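Local coordinates for uncharacterized protein DUF849 with a TIM barrel fold (Burkholderia xenovorans LB400, PDB 3E49) that binds zinc in a TIM-barrel fold and probably cleaves beta-keto acids such as 3-keto-5-aminohexanoate, at residues C12-A17 with E271-Q276; A37-A42 with K76-A81; V48-A53 with G257-L262; A66-F71 with T103-E108; V82-T87 with R168-C173. All blocks are in the same frame, centred on the assembly; numbering follows the deposited sequence.

How the interactions relate
All five contacts belong to one TIM barrel, and interactions 1, 3 and 5 reach its sheet. Strand 10-13 neighbours strand 48-54, which in turn pairs with strand 82-85. Interaction 3, the zinc site, has its centre about 5 Å from that of interaction 1 and about 12 Å from that of interaction 5. Interactions 2 and 4 lie farther out, each about 16 Å from the centre of the chain, where helix 31-44 packs on the end of helix 71-78 and helix 95-105 on the 65-68 turn. Interaction 1 joins the two ends of the barrel sequence, and the other four are nested within the loop it closes. The zinc ligands thus sit on strand 48-54 and on the loop after strand 253-256, the two strands that flank strand 10-13.

Interaction 1: residues C12-A17 with E271-Q276; sequences CAVTGA and ETNAAQ
Asn273 reaches from the first turn of helix 273-286 to the backbone at the end of strand 10-13, its side chain crossing that of Val14 at about a right angle. The amide lies with its ND2 end toward the carbonyl of Val14 and its OD1 end toward Cys12. Asn273 ND2 donates to Val14 O at 3.1 Å with an N-H...O angle of 161°, so the bond is nearly straight. The donor sits in the carbonyl plane on a lone pair, and the acceptor stays close to the plane of the amide, as expected of a well-directed bond. CG of Asn273 stands anti to its own carbonyl carbon (chi1 -85°), which carries the amide off the helix toward the strand.

The other end of the amide is fixed by a different partner. Asn273 OD1 accepts from the backbone N of Leu258, and with both ends engaged the amide has little freedom to flip. The same oxygen lies 3.5 Å from Cys12 SG, a packing contact, while Asn273 CB is 3.6 Å from that sulfur. From Val14, CB approaches Asn273 ND2 to 3.7 Å. Ala37 and Ala41 of helix 31-44 pack against Asn273 and Cys12 respectively.

Just before the helix, Thr272 occupies the N-cap position: its OG1 accepts from Ala275 N at 3.0 Å, holding the first turn from which Asn273 projects. The contact ties the first strand of the TIM barrel to the N-terminus of helix 273-286, next to the pairing of strands 10-13 and 253-256 and to the zinc site, where Ala13 packs on the ligands His50 and Glu259.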
# COMPACT_ATOMS: atom_id res chain seq x y z
N CYS A 12 -7.44 5.82 -27.53
CA CYS A 12 -7.55 4.59 -28.27
C CYS A 12 -6.27 4.35 -29.11
O CYS A 12 -5.95 5.13 -29.97
CB CYS A 12 -8.79 4.58 -29.15
SG CYS A 12 -9.08 2.92 -29.79
N ALA A 13 -5.55 3.28 -28.82
CA ALA A 13 -4.33 2.88 -29.51
C ALA A 13 -4.79 1.85 -30.54
O ALA A 13 -5.02 0.67 -30.22
CB ALA A 13 -3.35 2.25 -28.53
N VAL A 14 -4.86 2.27 -31.80
CA VAL A 14 -5.55 1.48 -32.83
C VAL A 14 -4.88 0.23 -33.40
O VAL A 14 -5.59 -0.63 -33.88
CB VAL A 14 -6.05 2.37 -34.03
CG1 VAL A 14 -7.06 3.39 -33.54
CG2 VAL A 14 -4.87 3.04 -34.70
N THR A 15 -3.55 0.16 -33.41
CA THR A 15 -2.87 -1.05 -33.96
C THR A 15 -1.51 -1.41 -33.33
O THR A 15 -1.21 -2.62 -33.09
CB THR A 15 -2.74 -0.93 -35.50
OG1 THR A 15 -2.40 -2.21 -36.04
CG2 THR A 15 -1.71 0.15 -35.89
N GLY A 16 -0.70 -0.40 -33.05
CA GLY A 16 0.60 -0.62 -32.42
C GLY A 16 1.61 -1.44 -33.24
O GLY A 16 1.49 -1.51 -34.44
N ALA A 17 2.55 -2.08 -32.55
CA ALA A 17 3.60 -2.91 -33.17
C ALA A 17 3.76 -4.24 -32.46
O ALA A 17 4.65 -4.98 -32.82
CB ALA A 17 4.89 -2.20 -33.07
N GLU A 271 -14.01 -6.81 -32.68
CA GLU A 271 -14.14 -6.58 -34.12
C GLU A 271 -13.63 -5.20 -34.53
O GLU A 271 -13.14 -5.02 -35.65
CB GLU A 271 -15.58 -6.78 -34.59
CG GLU A 271 -16.04 -8.22 -34.37
CD GLU A 271 -17.40 -8.50 -34.97
OE1 GLU A 271 -18.01 -7.56 -35.53
OE2 GLU A 271 -17.84 -9.66 -34.88
N THR A 272 -13.78 -4.24 -33.64
CA THR A 272 -13.25 -2.91 -33.85
C THR A 272 -12.65 -2.36 -32.55
O THR A 272 -12.83 -2.91 -31.45
CB THR A 272 -14.34 -1.97 -34.39
OG1 THR A 272 -15.38 -1.76 -33.40
CG2 THR A 272 -14.97 -2.60 -35.65
N ASN A 273 -11.87 -1.30 -32.72
CA ASN A 273 -11.32 -0.48 -31.65
C ASN A 273 -12.49 0.20 -30.97
O ASN A 273 -12.57 0.29 -29.74
CB ASN A 273 -10.37 0.56 -32.24
CG ASN A 273 -8.99 0.05 -32.43
OD1 ASN A 273 -8.21 0.02 -31.49
ND2 ASN A 273 -8.63 -0.28 -33.66
N ALA A 274 -13.44 0.68 -31.78
CA ALA A 274 -14.63 1.33 -31.26
C ALA A 274 -15.43 0.44 -30.29
O ALA A 274 -16.01 0.91 -29.33
CB ALA A 274 -15.51 1.84 -32.42
N ALA A 275 -15.45 -0.86 -30.51
CA ALA A 275 -16.15 -1.77 -29.63
C ALA A 275 -15.59 -1.61 -28.21
O ALA A 275 -16.35 -1.58 -27.24
CB ALA A 275 -15.95 -3.21 -30.11
N GLN A 276 -14.26 -1.49 -28.11
CA GLN A 276 -13.57 -1.33 -26.82
C GLN A 276 -13.83 0.01 -26.18
O GLN A 276 -13.92 0.10 -24.94
CB GLN A 276 -12.07 -1.56 -27.00
CG GLN A 276 -11.72 -3.00 -27.33
CD GLN A 276 -10.23 -3.22 -27.48
OE1 GLN A 276 -9.48 -2.26 -27.59
NE2 GLN A 276 -9.79 -4.48 -27.43

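Interaction 2: residues A37-A42 with K76-A81; sequences ASIGAA and KSNTDA
Ala42 and Thr79 make the tightest approach here, the methyl CB of Ala42 lying 3.2 Å from Thr79 OG1. The same methyl touches Ala81 CB at 3.9 Å, so one small side chain of helix 31-44 fits against two residues of the segment that follows helix 71-78. One turn earlier along the first helix, Ile39 uses the end of its chain: CD1 rests 3.6 Å from Asn78 CB, and CG1 follows at 4.0 Å from that carbon. These are meetings of aliphatic parts, and the Ile39 and Asn78 side chains cross obliquely.

A second shell sets these groups in place. Thr79 OG1, anti to the backbone N of its own residue (chi1 179°), reaches forward along the chain to accept from Ala81 N at 3.1 Å with an N-H...O angle of 163°. This is an ST turn, and it brings the threonine hydroxyl and the Ala81 methyl together on the side that faces Ala42. Asn78 directs its ND2 to the carbonyl of Arg74 in its own helix, leaving CB for Ile39. On the helix side, the backbone bond from Ala42 N to Ser38 O (3.1 Å) holds the turn that carries Ala42.

Near the protein surface, the contact joins helix 31-44 to the end of helix 71-78 on the outside of the barrel. Ile49 of strand 48-54 lies beneath, touching Ser38, Ala41 and Ala81, and strand 82-85 begins directly after the turn.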
# COMPACT_ATOMS: atom_id res chain seq x y z
N ALA A 37 -10.36 2.82 -38.43
CA ALA A 37 -10.25 2.38 -37.03
C ALA A 37 -10.26 3.61 -36.11
O ALA A 37 -10.97 3.66 -35.10
CB ALA A 37 -8.99 1.58 -36.84
N SER A 38 -9.50 4.63 -36.53
CA SER A 38 -9.33 5.89 -35.80
C SER A 38 -10.57 6.75 -35.81
O SER A 38 -10.99 7.30 -34.79
CB SER A 38 -8.13 6.64 -36.34
OG SER A 38 -6.95 5.84 -36.29
N ILE A 39 -11.23 6.85 -36.95
CA ILE A 39 -12.44 7.62 -36.99
C ILE A 39 -13.58 6.96 -36.23
O ILE A 39 -14.35 7.63 -35.56
CB ILE A 39 -12.84 7.92 -38.47
CG1 ILE A 39 -11.70 8.73 -39.14
CG2 ILE A 39 -14.14 8.63 -38.49
CD1 ILE A 39 -11.69 8.69 -40.69
N GLY A 40 -13.69 5.64 -36.31
CA GLY A 40 -14.70 4.91 -35.55
C GLY A 40 -14.50 5.04 -34.04
O GLY A 40 -15.46 5.16 -33.31
N ALA A 41 -13.26 5.05 -33.59
CA ALA A 41 -12.92 5.21 -32.17
C ALA A 41 -13.34 6.57 -31.68
O ALA A 41 -13.97 6.68 -30.63
CB ALA A 41 -11.40 4.97 -31.94
N ALA A 42 -13.06 7.59 -32.50
CA ALA A 42 -13.44 8.95 -32.19
C ALA A 42 -14.95 9.07 -32.14
O ALA A 42 -15.48 9.71 -31.22
CB ALA A 42 -12.84 9.92 -33.18
N LYS A 76 -7.36 13.52 -39.60
CA LYS A 76 -7.53 14.96 -39.28
C LYS A 76 -8.74 15.66 -39.95
O LYS A 76 -9.39 16.54 -39.37
CB LYS A 76 -6.23 15.70 -39.59
CG LYS A 76 -6.27 17.20 -39.39
CD LYS A 76 -4.93 17.83 -39.67
CE LYS A 76 -5.03 19.35 -39.59
NZ LYS A 76 -3.71 20.02 -39.71
N SER A 77 -9.07 15.22 -41.16
CA SER A 77 -10.18 15.81 -41.91
C SER A 77 -11.53 15.30 -41.44
O SER A 77 -12.55 15.93 -41.66
CB SER A 77 -10.04 15.52 -43.42
OG SER A 77 -10.06 14.13 -43.69
N ASN A 78 -11.53 14.15 -40.79
CA ASN A 78 -12.77 13.55 -40.34
C ASN A 78 -13.06 13.59 -38.85
O ASN A 78 -14.19 13.28 -38.43
CB ASN A 78 -12.82 12.12 -40.90
CG ASN A 78 -13.00 12.12 -42.41
OD1 ASN A 78 -14.11 12.32 -42.90
ND2 ASN A 78 -11.92 11.93 -43.15
N THR A 79 -12.09 13.98 -38.05
CA THR A 79 -12.31 14.07 -36.62
C THR A 79 -11.34 15.05 -35.98
O THR A 79 -10.24 15.23 -36.49
CB THR A 79 -12.18 12.66 -35.91
OG1 THR A 79 -12.38 12.80 -34.50
CG2 THR A 79 -10.82 12.04 -36.16
N ASP A 80 -11.77 15.66 -34.87
CA ASP A 80 -10.89 16.54 -34.07
C ASP A 80 -10.11 15.77 -33.03
O ASP A 80 -9.36 16.35 -32.26
CB ASP A 80 -11.69 17.64 -33.37
CG ASP A 80 -12.14 18.70 -34.34
OD1 ASP A 80 -11.44 18.84 -35.40
OD2 ASP A 80 -13.16 19.40 -34.06
N ALA A 81 -10.27 14.45 -33.00
CA ALA A 81 -9.56 13.66 -32.04
C ALA A 81 -8.08 13.97 -32.17
O ALA A 81 -7.56 14.09 -33.28
CB ALA A 81 -9.84 12.16 -32.28

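Interaction 3: residues V48-A53 with G257-L262; sequences VIHLHA and GLEDSL. With ZN (zinc ion), chain E.
His50, His52 and Glu259 share no direct hydrogen bond; a zinc ion joins them. It is bound by His50 NE2, His52 NE2 and Glu259 OE2, each 2.2 Å from the metal, and two waters complete five ligands. The carboxylate binds through one oxygen: Glu259 OE1 stands 3.1 Å from the zinc.

That second oxygen is put to other use. A water donates both to Glu259 OE1 at 2.6 Å and to His50 O, linking the carboxylate to the strand backbone. OE1 also lies at the edge of the His50 ring, 3.0 Å from His50 CD2. Both histidines cross the glutamate at about a right angle, and the carboxylate plane is turned 90° from the His52 ring. Glu259 reaches the metal through an extended chain, with CG anti to the backbone N (chi1 166°).

Outside the segments, His50 ND1 is hydrogen-bonded to Glu170 OE1, a second-shell carboxylate that orients the ring and probably makes it a stronger zinc ligand. Two histidines spaced two residues apart toward the end of strand 48-54 and a glutamate from the loop after strand 253-256 form the His-X-His and Glu zinc site of this TIM barrel, consistent with the active centre of beta-keto acid cleavage enzymes.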
# COMPACT_ATOMS: atom_id res chain seq x y z
N VAL A 48 -8.35 10.90 -27.91
CA VAL A 48 -6.95 10.76 -28.35
C VAL A 48 -6.74 9.44 -29.07
O VAL A 48 -7.13 8.39 -28.57
CB VAL A 48 -5.93 10.85 -27.14
CG1 VAL A 48 -4.45 10.67 -27.65
CG2 VAL A 48 -6.12 12.19 -26.31
N ILE A 49 -6.11 9.51 -30.24
CA ILE A 49 -5.82 8.36 -31.07
C ILE A 49 -4.30 8.14 -31.11
O ILE A 49 -3.57 8.95 -31.60
CB ILE A 49 -6.38 8.54 -32.52
CG1 ILE A 49 -7.84 9.01 -32.48
CG2 ILE A 49 -6.28 7.26 -33.29
CD1 ILE A 49 -8.85 7.99 -31.84
N HIS A 50 -3.85 7.04 -30.51
CA HIS A 50 -2.45 6.69 -30.44
C HIS A 50 -2.15 5.81 -31.66
O HIS A 50 -2.75 4.73 -31.85
CB HIS A 50 -2.17 5.98 -29.10
CG HIS A 50 -0.80 5.41 -28.98
ND1 HIS A 50 0.16 5.94 -28.14
CD2 HIS A 50 -0.27 4.27 -29.47
CE1 HIS A 50 1.24 5.18 -28.19
NE2 HIS A 50 1.04 4.22 -29.06
N LEU A 51 -1.20 6.28 -32.47
CA LEU A 51 -0.94 5.72 -33.80
C LEU A 51 0.43 5.16 -34.10
O LEU A 51 1.46 5.74 -33.72
CB LEU A 51 -1.23 6.82 -34.86
CG LEU A 51 -2.70 7.20 -35.01
CD1 LEU A 51 -2.89 8.64 -35.51
CD2 LEU A 51 -3.45 6.22 -35.88
N HIS A 52 0.41 3.99 -34.74
CA HIS A 52 1.59 3.41 -35.38
C HIS A 52 1.17 3.14 -36.81
O HIS A 52 -0.03 3.12 -37.14
CB HIS A 52 2.01 2.06 -34.80
CG HIS A 52 2.48 2.08 -33.39
ND1 HIS A 52 3.62 1.42 -32.99
CD2 HIS A 52 1.91 2.58 -32.26
CE1 HIS A 52 3.75 1.53 -31.68
NE2 HIS A 52 2.73 2.22 -31.21
N ALA A 53 2.17 2.89 -37.66
CA ALA A 53 1.95 2.55 -39.06
C ALA A 53 2.48 1.14 -39.26
O ALA A 53 3.40 0.68 -38.55
CB ALA A 53 2.68 3.53 -39.98
N GLY A 257 -7.87 -0.08 -26.99
CA GLY A 257 -7.38 -0.29 -28.35
C GLY A 257 -6.80 -1.65 -28.66
O GLY A 257 -6.25 -2.30 -27.79
N LEU A 258 -6.87 -2.02 -29.94
CA LEU A 258 -6.36 -3.31 -30.44
C LEU A 258 -4.84 -3.41 -30.38
O LEU A 258 -4.27 -4.53 -30.39
CB LEU A 258 -6.92 -3.62 -31.86
CG LEU A 258 -8.31 -4.27 -32.01
CD1 LEU A 258 -9.35 -3.74 -31.11
CD2 LEU A 258 -8.78 -4.15 -33.50
N GLU A 259 -4.18 -2.27 -30.27
CA GLU A 259 -2.74 -2.27 -30.03
C GLU A 259 -2.43 -3.03 -28.72
O GLU A 259 -1.44 -3.73 -28.65
CB GLU A 259 -2.21 -0.85 -29.85
CG GLU A 259 -0.81 -0.81 -29.26
CD GLU A 259 -0.04 0.47 -29.44
OE1 GLU A 259 -0.45 1.36 -30.22
OE2 GLU A 259 1.00 0.55 -28.76
N ASP A 260 -3.28 -2.81 -27.72
CA ASP A 260 -3.12 -3.26 -26.33
C ASP A 260 -3.82 -4.56 -26.00
O ASP A 260 -3.31 -5.34 -25.20
CB ASP A 260 -3.67 -2.18 -25.38
CG ASP A 260 -3.04 -0.79 -25.61
OD1 ASP A 260 -1.89 -0.70 -26.08
OD2 ASP A 260 -3.69 0.23 -25.32
N SER A 261 -4.98 -4.79 -26.59
CA SER A 261 -5.76 -6.01 -26.39
C SER A 261 -6.50 -6.38 -27.64
O SER A 261 -7.15 -5.53 -28.26
CB SER A 261 -6.82 -5.85 -25.30
OG SER A 261 -7.51 -7.11 -25.13
N LEU A 262 -6.47 -7.65 -28.00
CA LEU A 262 -7.20 -8.12 -29.17
C LEU A 262 -8.65 -8.51 -28.85
O LEU A 262 -9.46 -8.68 -29.78
CB LEU A 262 -6.47 -9.30 -29.81
CG LEU A 262 -5.12 -9.03 -30.48
CD1 LEU A 262 -4.58 -10.21 -31.13
CD2 LEU A 262 -5.31 -7.95 -31.55
ZN ZN E . 2.19 2.36 -29.05
O HOH W 1 -1.60 2.28 -32.42
O HOH W 2 4.21 3.48 -28.52
O HOH W 3 2.43 2.25 -26.67

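Interaction 4: residues A66-F71 with T103-E108; sequences AAFAEF and THYMPE
Tyr105 meets Phe68 and Ala69 with the outer part of its ring. The apolar share comes from Phe68, whose CB lies 3.5 Å from Tyr105 CE2, with the ring atom Phe68 CG at 4.1 Å from the same carbon. The two side chains run at a slant to each other. Tyr105 has CG anti to its carbonyl carbon (chi1 -68°), and this sends the phenol from the last turn of helix 95-105 toward the 66-69 turn.

The polar share gathers at the phenol oxygen. Tyr105 OH is hydrogen-bonded to Pro65 O, just ahead of the segment. It also lies 3.3 Å from Ala69 N, but the angle is too poor for a hydrogen bond, and that nitrogen has its own bond to Ala66 O, at 3.3 Å. Ala69 CB packs against the hydroxyl at 3.6 Å.

Within its own helix, His104 CD2 lies over the centre of the Tyr105 ring, 3.4 Å above the plane, and covers one face. Beneath, Leu85 of strand 82-85 touches both Phe68 and Tyr105.

With one hydrogen bond to a carbonyl and its CE2 and CZ against Phe68 CB, the tyrosine joins the two segments chiefly by van der Waals packing, while the bond to Pro65 fixes where the hydroxyl sits.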
# COMPACT_ATOMS: atom_id res chain seq x y z
N ALA A 66 6.67 8.03 -44.52
CA ALA A 66 5.84 7.77 -45.68
C ALA A 66 4.65 6.83 -45.36
O ALA A 66 3.61 6.93 -45.97
CB ALA A 66 6.70 7.20 -46.84
N ALA A 67 4.81 5.91 -44.39
CA ALA A 67 3.71 4.97 -44.03
C ALA A 67 2.53 5.64 -43.31
O ALA A 67 1.44 5.04 -43.18
CB ALA A 67 4.25 3.80 -43.19
N PHE A 68 2.74 6.87 -42.83
CA PHE A 68 1.70 7.68 -42.19
C PHE A 68 1.04 8.70 -43.12
O PHE A 68 -0.03 9.27 -42.82
CB PHE A 68 2.34 8.49 -41.06
CG PHE A 68 2.89 7.67 -39.92
CD1 PHE A 68 4.12 7.04 -40.02
CD2 PHE A 68 2.20 7.59 -38.71
CE1 PHE A 68 4.63 6.29 -38.96
CE2 PHE A 68 2.72 6.85 -37.63
CZ PHE A 68 3.93 6.21 -37.75
N ALA A 69 1.67 8.94 -44.26
CA ALA A 69 1.26 10.04 -45.17
C ALA A 69 -0.19 10.09 -45.62
O ALA A 69 -0.72 11.18 -45.80
CB ALA A 69 2.21 10.13 -46.38
N GLU A 70 -0.86 8.96 -45.75
CA GLU A 70 -2.24 8.95 -46.21
C GLU A 70 -3.21 9.02 -45.02
O GLU A 70 -4.14 9.81 -45.01
CB GLU A 70 -2.51 7.66 -47.02
CG GLU A 70 -1.44 7.38 -48.12
CD GLU A 70 -1.47 5.95 -48.65
OE1 GLU A 70 -2.53 5.50 -49.10
OE2 GLU A 70 -0.41 5.28 -48.63
N PHE A 71 -2.98 8.18 -44.01
CA PHE A 71 -3.94 8.14 -42.90
C PHE A 71 -4.02 9.38 -42.02
O PHE A 71 -5.11 9.75 -41.60
CB PHE A 71 -3.93 6.81 -42.09
CG PHE A 71 -2.69 6.52 -41.27
CD1 PHE A 71 -2.43 7.20 -40.09
CD2 PHE A 71 -1.90 5.39 -41.56
CE1 PHE A 71 -1.31 6.89 -39.31
CE2 PHE A 71 -0.78 5.04 -40.77
CZ PHE A 71 -0.49 5.78 -39.63
N THR A 103 9.15 13.86 -35.45
CA THR A 103 9.96 15.04 -35.82
C THR A 103 9.47 15.63 -37.13
O THR A 103 9.49 16.85 -37.29
CB THR A 103 11.49 14.74 -35.82
OG1 THR A 103 11.76 13.57 -36.57
CG2 THR A 103 12.00 14.48 -34.41
N HIS A 104 8.98 14.80 -38.05
CA HIS A 104 8.46 15.29 -39.32
C HIS A 104 7.04 15.86 -39.24
O HIS A 104 6.75 16.95 -39.76
CB HIS A 104 8.47 14.21 -40.40
CG HIS A 104 7.83 14.65 -41.68
ND1 HIS A 104 8.52 15.31 -42.67
CD2 HIS A 104 6.54 14.59 -42.10
CE1 HIS A 104 7.70 15.61 -43.66
NE2 HIS A 104 6.49 15.18 -43.34
N TYR A 105 6.15 15.10 -38.61
CA TYR A 105 4.74 15.48 -38.55
C TYR A 105 4.40 16.49 -37.45
O TYR A 105 3.38 17.17 -37.55
CB TYR A 105 3.86 14.23 -38.47
CG TYR A 105 3.86 13.40 -39.78
CD1 TYR A 105 3.30 13.90 -40.93
CD2 TYR A 105 4.38 12.11 -39.82
CE1 TYR A 105 3.28 13.18 -42.11
CE2 TYR A 105 4.37 11.37 -40.99
CZ TYR A 105 3.82 11.92 -42.14
OH TYR A 105 3.80 11.21 -43.30
N MSE A 106 5.28 16.59 -36.46
CA MSE A 106 5.11 17.49 -35.34
C MSE A 106 3.72 17.42 -34.74
O MSE A 106 3.00 18.43 -34.67
CB MSE A 106 5.44 18.91 -35.78
CG MSE A 106 6.85 18.99 -36.30
SE MSE A 106 7.26 20.77 -37.01
CE MSE A 106 8.93 20.35 -37.74
N PRO A 107 3.32 16.23 -34.28
CA PRO A 107 1.98 16.05 -33.73
C PRO A 107 1.80 16.78 -32.39
O PRO A 107 2.75 17.21 -31.80
CB PRO A 107 1.90 14.52 -33.56
CG PRO A 107 3.27 14.12 -33.31
CD PRO A 107 4.12 15.00 -34.17
N GLU A 108 0.56 16.91 -31.93
CA GLU A 108 0.27 17.53 -30.64
C GLU A 108 0.81 16.66 -29.51
O GLU A 108 1.24 17.15 -28.48
CB GLU A 108 -1.23 17.67 -30.48
CG GLU A 108 -1.86 18.79 -31.33
CD GLU A 108 -3.31 18.90 -31.09
OE1 GLU A 108 -3.72 19.83 -30.33
OE2 GLU A 108 -4.07 18.07 -31.65

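Interaction 5: residues V82-T87 with R168-C173; sequences VINLTT and RFEFEC
Glu170 OE1 receives two donors, Asn84 ND2 from strand 82-85 and His50 ND1 from strand 48-54. The bond from Asn84 ND2 to Glu170 OE1 measures 2.9 Å, yet it is bent, with an N-H...O angle of 136°. The bend goes with the tilt of Glu170 OE1 from the amide plane of Asn84; at the acceptor, ND2 arrives from above the carboxylate plane, 59° out of it. Amide and carboxylate planes are steeply inclined to each other, and the two side chains cross at about a right angle.

Both side chains point to the barrel interior, where the alpha carbons of Asn84 and Glu170 are 8.1 Å apart. In each, CG stands anti to the backbone N (chi1 175° in both), and with the glutamate chain extended beyond, this brings amide and carboxylate within bonding distance. In the parallel TIM-barrel sheet, strand 109-113 lies between these two strands, so the bond passes over that strand on the inner side of the barrel.

The second carboxylate oxygen, Glu170 OE2, has a salt bridge to Arg255 and a hydrogen bond from Gln198. These partners fix the carboxylate's rotation, and so the acceptor that orients the zinc ligand His50. Nearer the metal, a zinc-bound water lies 2.9 Å from Thr86 OG1 and donates a weak bond to Glu172 OE2 at 3.4 Å. Thr86 OG1 is also bonded to the backbone N of Gly88 and of Gly89.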
# COMPACT_ATOMS: atom_id res chain seq x y z
N VAL A 82 -7.39 14.12 -31.04
CA VAL A 82 -5.95 14.39 -31.02
C VAL A 82 -5.12 13.22 -31.58
O VAL A 82 -5.25 12.07 -31.13
CB VAL A 82 -5.43 14.66 -29.58
CG1 VAL A 82 -3.96 15.07 -29.62
CG2 VAL A 82 -6.27 15.67 -28.84
N ILE A 83 -4.24 13.53 -32.54
CA ILE A 83 -3.35 12.55 -33.14
C ILE A 83 -2.08 12.43 -32.29
O ILE A 83 -1.35 13.40 -32.02
CB ILE A 83 -3.05 12.91 -34.62
CG1 ILE A 83 -4.33 12.73 -35.43
CG2 ILE A 83 -1.88 12.08 -35.17
CD1 ILE A 83 -4.25 13.18 -36.84
N ASN A 84 -1.80 11.21 -31.86
CA ASN A 84 -0.68 10.94 -31.01
C ASN A 84 0.20 9.91 -31.71
O ASN A 84 -0.24 8.80 -31.93
CB ASN A 84 -1.25 10.42 -29.69
CG ASN A 84 -0.20 9.98 -28.71
OD1 ASN A 84 0.99 9.90 -29.01
ND2 ASN A 84 -0.66 9.64 -27.50
N LEU A 85 1.41 10.28 -32.10
CA LEU A 85 2.32 9.35 -32.78
C LEU A 85 3.33 8.70 -31.89
O LEU A 85 3.92 9.35 -31.05
CB LEU A 85 3.15 10.08 -33.84
CG LEU A 85 2.30 10.84 -34.86
CD1 LEU A 85 3.24 11.43 -35.95
CD2 LEU A 85 1.20 9.94 -35.44
N THR A 86 3.59 7.42 -32.16
CA THR A 86 4.56 6.66 -31.43
C THR A 86 6.01 7.09 -31.75
O THR A 86 6.28 7.52 -32.87
CB THR A 86 4.44 5.15 -31.73
OG1 THR A 86 5.40 4.47 -30.95
CG2 THR A 86 4.72 4.84 -33.22
N THR A 87 6.89 7.02 -30.75
CA THR A 87 8.33 7.23 -30.92
C THR A 87 9.05 5.94 -30.62
O THR A 87 10.26 5.91 -30.53
CB THR A 87 8.92 8.33 -30.03
OG1 THR A 87 8.89 7.99 -28.62
CG2 THR A 87 8.22 9.59 -30.28
N ARG A 168 3.80 17.49 -27.19
CA ARG A 168 3.79 17.10 -25.79
C ARG A 168 3.70 15.60 -25.74
O ARG A 168 3.43 14.95 -26.74
CB ARG A 168 2.70 17.82 -25.01
CG ARG A 168 3.02 19.34 -24.94
CD ARG A 168 1.99 20.17 -24.24
NE ARG A 168 1.85 19.73 -22.87
CZ ARG A 168 2.68 20.04 -21.88
NH1 ARG A 168 3.72 20.82 -22.06
NH2 ARG A 168 2.43 19.53 -20.69
N PHE A 169 3.96 15.04 -24.59
CA PHE A 169 4.11 13.58 -24.54
C PHE A 169 3.16 12.80 -23.71
O PHE A 169 2.69 13.26 -22.67
CB PHE A 169 5.51 13.26 -24.05
CG PHE A 169 6.60 13.90 -24.87
CD1 PHE A 169 7.01 13.32 -26.06
CD2 PHE A 169 7.17 15.11 -24.47
CE1 PHE A 169 8.01 13.93 -26.82
CE2 PHE A 169 8.16 15.72 -25.25
CZ PHE A 169 8.58 15.13 -26.41
N GLU A 170 2.89 11.60 -24.21
CA GLU A 170 2.19 10.56 -23.48
C GLU A 170 3.37 9.76 -22.93
O GLU A 170 4.01 9.02 -23.67
CB GLU A 170 1.30 9.70 -24.41
CG GLU A 170 0.61 8.50 -23.72
CD GLU A 170 0.03 7.48 -24.68
OE1 GLU A 170 0.40 7.48 -25.87
OE2 GLU A 170 -0.77 6.61 -24.23
N PHE A 171 3.69 9.97 -21.64
CA PHE A 171 4.79 9.28 -20.99
C PHE A 171 4.32 7.87 -20.62
O PHE A 171 3.45 7.70 -19.76
CB PHE A 171 5.28 10.04 -19.75
CG PHE A 171 5.72 11.47 -20.04
CD1 PHE A 171 7.00 11.71 -20.54
CD2 PHE A 171 4.89 12.53 -19.74
CE1 PHE A 171 7.43 13.00 -20.80
CE2 PHE A 171 5.29 13.84 -20.05
CZ PHE A 171 6.58 14.07 -20.55
N GLU A 172 4.89 6.87 -21.29
CA GLU A 172 4.52 5.49 -21.10
C GLU A 172 5.42 4.95 -20.04
O GLU A 172 6.61 4.78 -20.26
CB GLU A 172 4.67 4.71 -22.39
CG GLU A 172 3.69 5.12 -23.42
CD GLU A 172 3.91 4.41 -24.75
OE1 GLU A 172 5.10 4.17 -25.12
OE2 GLU A 172 2.88 4.12 -25.41
N CYS A 173 4.84 4.74 -18.86
CA CYS A 173 5.60 4.28 -17.70
C CYS A 173 5.19 2.84 -17.38
O CYS A 173 4.08 2.58 -16.93
CB CYS A 173 5.36 5.21 -16.53
SG CYS A 173 5.84 6.96 -16.90
O HOH W 2 4.21 3.48 -28.52